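Local coordinates for putative sugar binding protein (Bacteroides vulgatus ATCC 8482, PDB 3KEZ), which probably binds sugars or other nutrients at the outer membrane, as a SusD-family protein that also carries a calcium ion, at residues Val148-Glu153 / Tyr170-Ser175; Gln90-Ile95 / Leu120-Met125. All blocks are in the same frame, centred on the assembly; numbering follows the deposited sequence.

Contact 1 (Val148-Glu153 / Tyr170-Ser175); sequences VPIVKE and YTEIIS
Lys-152 and Glu-172 meet in a salt bridge, with NZ of Lys-152 2.7 Å from OE1 of Glu-172. The ammonium group comes from above the carboxylate, 45° out of its plane. It favours one oxygen: OE2 of Glu-172 lies 4.0 Å from Lys-152 NZ, so the pair is one-sided and not a symmetric fork. Lys-152 CE follows at 3.4 Å from Glu-172 OE1, as expected for the carbon next to NZ. Two bends bring the charges together. The lysine chain is extended at chi2 and chi4 but folds at chi3 (83°), while the glutamate turns at chi2, and the two side chains cross at about a right angle. Lys-152 is exposed, which places this ion pair at the protein surface.

The segment 148-153 is an irregular stretch that precedes helix 166-183, the helix carrying Glu-172. Both belong to the helix-rich starch-binding-associating region of this SusD-family protein, and the contact ties a connecting loop back onto the helix that follows it.

Apolar contact uses a different part of the same glutamate. Its CG is covered by the branches of Ile-150: CG2 of Ile-150 is 3.7 Å from Glu-172 CG, and CD1 of Ile-150 is 3.8 Å from that same carbon. The CG1 arm of the isoleucine runs beside the backbone N (chi1 -66°) and carries CD1 to the methylene that CG2 touches directly. Glu-172 thus faces two ways, aliphatic toward Ile-150 and charged toward Lys-152.

Two further hydrogen bonds hold the loop backbone at Pro-149 and Ile-150. Ile-150 N donates to Asn-164 OD1, and Pro-149 O is hydrogen-bonded to Tyr-86 OH of helix 80-96. From helix 166-183, Glu-172 also touches Leu-127 of helix 109-134.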
loop_
_atom_site.group_PDB
_atom_site.type_symbol
_atom_site.label_atom_id
_atom_site.label_comp_id
_atom_site.label_asym_id
_atom_site.label_seq_id
_atom_site.Cartn_x
_atom_site.Cartn_y
_atom_site.Cartn_z
ATOM N N VAL A 148 7.121 10.981 12.229
ATOM C CA VAL A 148 7.329 10.076 13.370
ATOM C C VAL A 148 8.823 10.034 13.700
ATOM O O VAL A 148 9.632 10.564 12.945
ATOM C CB VAL A 148 6.832 8.674 13.048
ATOM C CG1 VAL A 148 5.322 8.696 12.724
ATOM C CG2 VAL A 148 7.650 8.093 11.871
ATOM N N PRO A 149 9.209 9.396 14.821
ATOM C CA PRO A 149 10.628 9.228 15.058
ATOM C C PRO A 149 11.328 8.332 14.061
ATOM O O PRO A 149 10.876 7.225 13.792
ATOM C CB PRO A 149 10.682 8.560 16.451
ATOM C CG PRO A 149 9.416 9.002 17.118
ATOM C CD PRO A 149 8.411 8.993 15.994
ATOM N N ILE A 150 12.460 8.809 13.570
ATOM C CA ILE A 150 13.359 8.044 12.712
ATOM C C ILE A 150 14.240 7.262 13.689
ATOM O O ILE A 150 15.009 7.854 14.450
ATOM C CB ILE A 150 14.212 8.993 11.852
ATOM C CG1 ILE A 150 13.296 9.760 10.859
ATOM C CG2 ILE A 150 15.343 8.221 11.117
ATOM C CD1 ILE A 150 13.935 11.045 10.267
ATOM N N VAL A 151 14.118 5.951 13.642
ATOM C CA VAL A 151 14.853 5.038 14.497
ATOM C C VAL A 151 15.708 4.178 13.602
ATOM O O VAL A 151 15.194 3.400 12.810
ATOM C CB VAL A 151 13.870 4.153 15.279
ATOM C CG1 VAL A 151 14.634 3.129 16.129
ATOM C CG2 VAL A 151 12.942 5.027 16.137
ATOM N N LYS A 152 17.019 4.324 13.713
ATOM C CA LYS A 152 17.943 3.622 12.832
ATOM C C LYS A 152 18.881 2.672 13.584
ATOM O O LYS A 152 19.677 1.955 12.964
ATOM C CB LYS A 152 18.735 4.649 12.003
ATOM C CG LYS A 152 17.897 5.206 10.842
ATOM C CD LYS A 152 18.512 6.361 10.141
ATOM C CE LYS A 152 19.514 5.917 9.108
ATOM N NZ LYS A 152 19.991 7.130 8.406
ATOM N N GLU A 153 18.821 2.700 14.914
ATOM C CA GLU A 153 19.560 1.740 15.719
ATOM C C GLU A 153 18.589 0.903 16.580
ATOM O O GLU A 153 17.385 0.890 16.333
ATOM C CB GLU A 153 20.628 2.475 16.521
ATOM C CG GLU A 153 21.546 3.310 15.618
ATOM C CD GLU A 153 22.638 4.041 16.381
ATOM O OE1 GLU A 153 22.309 4.914 17.224
ATOM O OE2 GLU A 153 23.823 3.760 16.116
ATOM N N TYR A 170 10.942 11.586 4.885
ATOM C CA TYR A 170 11.034 11.328 3.442
ATOM C C TYR A 170 12.486 11.191 3.004
ATOM O O TYR A 170 12.805 10.366 2.120
ATOM C CB TYR A 170 10.313 12.427 2.625
ATOM C CG TYR A 170 8.851 12.120 2.337
ATOM C CD1 TYR A 170 7.860 12.263 3.316
ATOM C CD2 TYR A 170 8.466 11.655 1.072
ATOM C CE1 TYR A 170 6.498 11.966 3.036
ATOM C CE2 TYR A 170 7.124 11.336 0.786
ATOM C CZ TYR A 170 6.147 11.498 1.765
ATOM O OH TYR A 170 4.859 11.168 1.424
ATOM N N THR A 171 13.366 12.014 3.588
ATOM C CA THR A 171 14.792 11.892 3.286
ATOM C C THR A 171 15.268 10.457 3.536
ATOM O O THR A 171 15.950 9.883 2.698
ATOM C CB THR A 171 15.611 12.916 4.075
ATOM O OG1 THR A 171 15.180 14.231 3.685
ATOM C CG2 THR A 171 17.076 12.761 3.821
ATOM N N GLU A 172 14.859 9.892 4.676
ATOM C CA GLU A 172 15.248 8.527 5.091
ATOM C C GLU A 172 14.583 7.468 4.227
ATOM O O GLU A 172 15.243 6.485 3.826
ATOM C CB GLU A 172 14.917 8.281 6.568
ATOM C CG GLU A 172 15.715 9.068 7.570
ATOM C CD GLU A 172 17.222 9.103 7.273
ATOM O OE1 GLU A 172 17.831 8.045 7.012
ATOM O OE2 GLU A 172 17.785 10.208 7.265
ATOM N N ILE A 173 13.293 7.670 3.934
ATOM C CA ILE A 173 12.498 6.760 3.115
ATOM C C ILE A 173 13.150 6.644 1.746
ATOM O O ILE A 173 13.442 5.543 1.283
ATOM C CB ILE A 173 11.030 7.198 2.958
ATOM C CG1 ILE A 173 10.315 7.127 4.322
ATOM C CG2 ILE A 173 10.314 6.296 1.896
ATOM C CD1 ILE A 173 9.039 8.038 4.502
ATOM N N ILE A 174 13.417 7.787 1.121
ATOM C CA ILE A 174 13.971 7.816 -0.244
ATOM C C ILE A 174 15.398 7.252 -0.244
ATOM O O ILE A 174 15.773 6.459 -1.129
ATOM C CB ILE A 174 13.890 9.269 -0.818
ATOM C CG1 ILE A 174 12.415 9.634 -1.088
ATOM C CG2 ILE A 174 14.698 9.436 -2.102
ATOM C CD1 ILE A 174 12.169 11.146 -1.400
ATOM N N SER A 175 16.192 7.623 0.756
ATOM C CA SER A 175 17.544 7.075 0.835
ATOM C C SER A 175 17.553 5.557 0.932
ATOM O O SER A 175 18.309 4.918 0.217
ATOM C CB SER A 175 18.324 7.660 2.009
ATOM O OG SER A 175 19.554 7.020 2.126
#

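Contact 2 (Gln90-Ile95 / Leu120-Met125)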
loop_
_atom_site.group_PDB
_atom_site.type_symbol
_atom_site.label_atom_id
_atom_site.label_comp_id
_atom_site.label_asym_id
_atom_site.label_seq_id
_atom_site.Cartn_x
_atom_site.Cartn_y
_atom_site.Cartn_z
ATOM N N GLN A 90 12.879 -2.094 13.638
ATOM C CA GLN A 90 13.947 -2.569 14.559
ATOM C C GLN A 90 14.712 -3.764 13.991
ATOM O O GLN A 90 15.923 -3.820 14.093
ATOM C CB GLN A 90 13.397 -2.965 15.936
ATOM C CG GLN A 90 13.114 -1.851 16.874
ATOM C CD GLN A 90 14.364 -1.145 17.347
ATOM O OE1 GLN A 90 15.131 -1.676 18.158
ATOM N NE2 GLN A 90 14.569 0.059 16.858
ATOM N N ASN A 91 14.005 -4.731 13.394
ATOM C CA ASN A 91 14.690 -5.906 12.813
ATOM C C ASN A 91 15.448 -5.610 11.518
ATOM O O ASN A 91 16.486 -6.257 11.210
ATOM C CB ASN A 91 13.691 -7.064 12.670
ATOM C CG ASN A 91 13.352 -7.683 14.029
ATOM O OD1 ASN A 91 14.172 -8.373 14.610
ATOM N ND2 ASN A 91 12.180 -7.369 14.561
ATOM N N CYS A 92 14.945 -4.642 10.748
ATOM C CA CYS A 92 15.694 -4.137 9.610
ATOM C C CYS A 92 17.002 -3.514 10.081
ATOM O O CYS A 92 18.028 -3.775 9.504
ATOM C CB CYS A 92 14.908 -3.096 8.825
ATOM S SG CYS A 92 13.445 -3.760 7.927
ATOM N N ASN A 93 16.940 -2.671 11.120
ATOM C CA ASN A 93 18.125 -2.081 11.761
ATOM C C ASN A 93 19.102 -3.113 12.252
ATOM O O ASN A 93 20.306 -2.973 12.035
ATOM C CB ASN A 93 17.714 -1.173 12.930
ATOM C CG ASN A 93 16.913 0.035 12.461
ATOM O OD1 ASN A 93 16.863 0.308 11.252
ATOM N ND2 ASN A 93 16.295 0.763 13.392
ATOM N N LEU A 94 18.587 -4.162 12.895
ATOM C CA LEU A 94 19.430 -5.284 13.317
ATOM C C LEU A 94 20.226 -5.816 12.136
ATOM O O LEU A 94 21.455 -5.998 12.239
ATOM C CB LEU A 94 18.600 -6.409 13.944
ATOM C CG LEU A 94 19.379 -7.643 14.422
ATOM C CD1 LEU A 94 20.398 -7.290 15.527
ATOM C CD2 LEU A 94 18.425 -8.729 14.895
ATOM N N ILE A 95 19.551 -6.044 11.015
ATOM C CA ILE A 95 20.230 -6.536 9.827
ATOM C C ILE A 95 21.257 -5.511 9.353
ATOM O O ILE A 95 22.415 -5.847 9.076
ATOM C CB ILE A 95 19.249 -6.834 8.658
ATOM C CG1 ILE A 95 18.516 -8.136 8.916
ATOM C CG2 ILE A 95 20.003 -6.915 7.283
ATOM C CD1 ILE A 95 17.229 -8.334 8.036
ATOM N N LEU A 120 16.650 -2.711 3.585
ATOM C CA LEU A 120 16.528 -1.300 3.230
ATOM C C LEU A 120 15.142 -0.963 2.638
ATOM O O LEU A 120 14.524 -0.003 3.061
ATOM C CB LEU A 120 17.619 -0.892 2.235
ATOM C CG LEU A 120 18.998 -0.690 2.875
ATOM C CD1 LEU A 120 20.106 -0.659 1.838
ATOM C CD2 LEU A 120 18.974 0.609 3.705
ATOM N N ALA A 121 14.676 -1.747 1.663
ATOM C CA ALA A 121 13.364 -1.519 1.077
ATOM C C ALA A 121 12.233 -1.599 2.095
ATOM O O ALA A 121 11.356 -0.740 2.137
ATOM C CB ALA A 121 13.131 -2.489 -0.107
ATOM N N ILE A 122 12.285 -2.609 2.955
ATOM C CA ILE A 122 11.322 -2.814 3.999
ATOM C C ILE A 122 11.349 -1.661 5.001
ATOM O O ILE A 122 10.318 -1.162 5.344
ATOM C CB ILE A 122 11.509 -4.184 4.687
ATOM C CG1 ILE A 122 11.109 -5.284 3.699
ATOM C CG2 ILE A 122 10.612 -4.354 5.912
ATOM C CD1 ILE A 122 11.558 -6.709 4.080
ATOM N N ARG A 123 12.524 -1.205 5.422
ATOM C CA ARG A 123 12.590 -0.066 6.337
ATOM C C ARG A 123 11.975 1.188 5.718
ATOM O O ARG A 123 11.299 1.936 6.411
ATOM C CB ARG A 123 14.017 0.221 6.816
ATOM C CG ARG A 123 14.070 1.239 7.970
ATOM C CD ARG A 123 15.458 1.253 8.603
ATOM N NE ARG A 123 16.456 1.815 7.693
ATOM C CZ ARG A 123 17.765 1.915 7.938
ATOM N NH1 ARG A 123 18.276 1.486 9.093
ATOM N NH2 ARG A 123 18.558 2.473 7.024
ATOM N N GLY A 124 12.249 1.425 4.428
ATOM C CA GLY A 124 11.667 2.555 3.706
ATOM C C GLY A 124 10.145 2.465 3.623
ATOM O O GLY A 124 9.447 3.452 3.858
HETATM N N MSE A 125 9.644 1.279 3.262
HETATM C CA MSE A 125 8.221 1.006 3.240
HETATM C C MSE A 125 7.592 1.262 4.583
HETATM O O MSE A 125 6.537 1.914 4.682
HETATM C CB MSE A 125 7.955 -0.435 2.804
HETATM C CG MSE A 125 6.497 -0.784 2.723
HETATM SE SE MSE A 125 6.328 -2.706 2.386
HETATM C CE MSE A 125 7.408 -2.834 0.761
#
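OD1 of Asn-93 takes a hydrogen bond from NH1 of Arg-123, the two atoms 2.8 Å apart and the N-H...O angle a nearly straight 169°. The oxygen lies at the guanidinium edge, in its plane, so the arginine donates squarely. On the acceptor side the fit is oblique: the donor is tilted 35° from the carbonyl plane. CD of Arg-123 also comes within 3.1 Å of Asn-93 OD1, so the oxygen rests against the bend in the arginine chain. Extended through chi2 and turning at chi3 (69°), that chain brings NH1 round to the amide. The guanidinium is gripped again on NE, by a salt bridge to Asp-176 of helix 166-183.

Beside this polar pair, the helices meet through Cys-92. Its SG packs 3.5 Å from CG2 of Ile-122 and 3.7 Å from the backbone N of Arg-123, while CB of Cys-92 and CB of Arg-123 are 4.0 Å apart. A leucine in place of Arg-123 would probably leave the buried Asn-93 OD1 without its donor and Asp-176 without its positive mate.

The segment axes approach to 9.1 Å and run nearly antiparallel, as in a helical hairpin, the pairing common in the TPR-like architecture of this family. Helix 80-96 and helix 109-134 thus pack side by side; helix 20-34 adds Tyr-31 against Ile-122, and helix 166-183 lies against Leu-120.

Contact 2 closes along the chain before contact 1 opens, yet their centres lie only about 10 Å apart, on the same side of the chain's centre. The segments 90-95 and 148-153 join them directly: Asn-93 ND2 is 2.9 Å from Val-151 O and Gln-90 NE2 is 3.0 Å from Glu-153 O, both probable hydrogen bonds. Asn-93 therefore offers its oxygen to the helix pair of contact 2 and its nitrogen to the loop of contact 1. Helix 166-183 serves both sites, supplying Glu-172 to one and Asp-176 to the other. Contact 2 is buried and contact 1 superficial; both lie away from the calcium site.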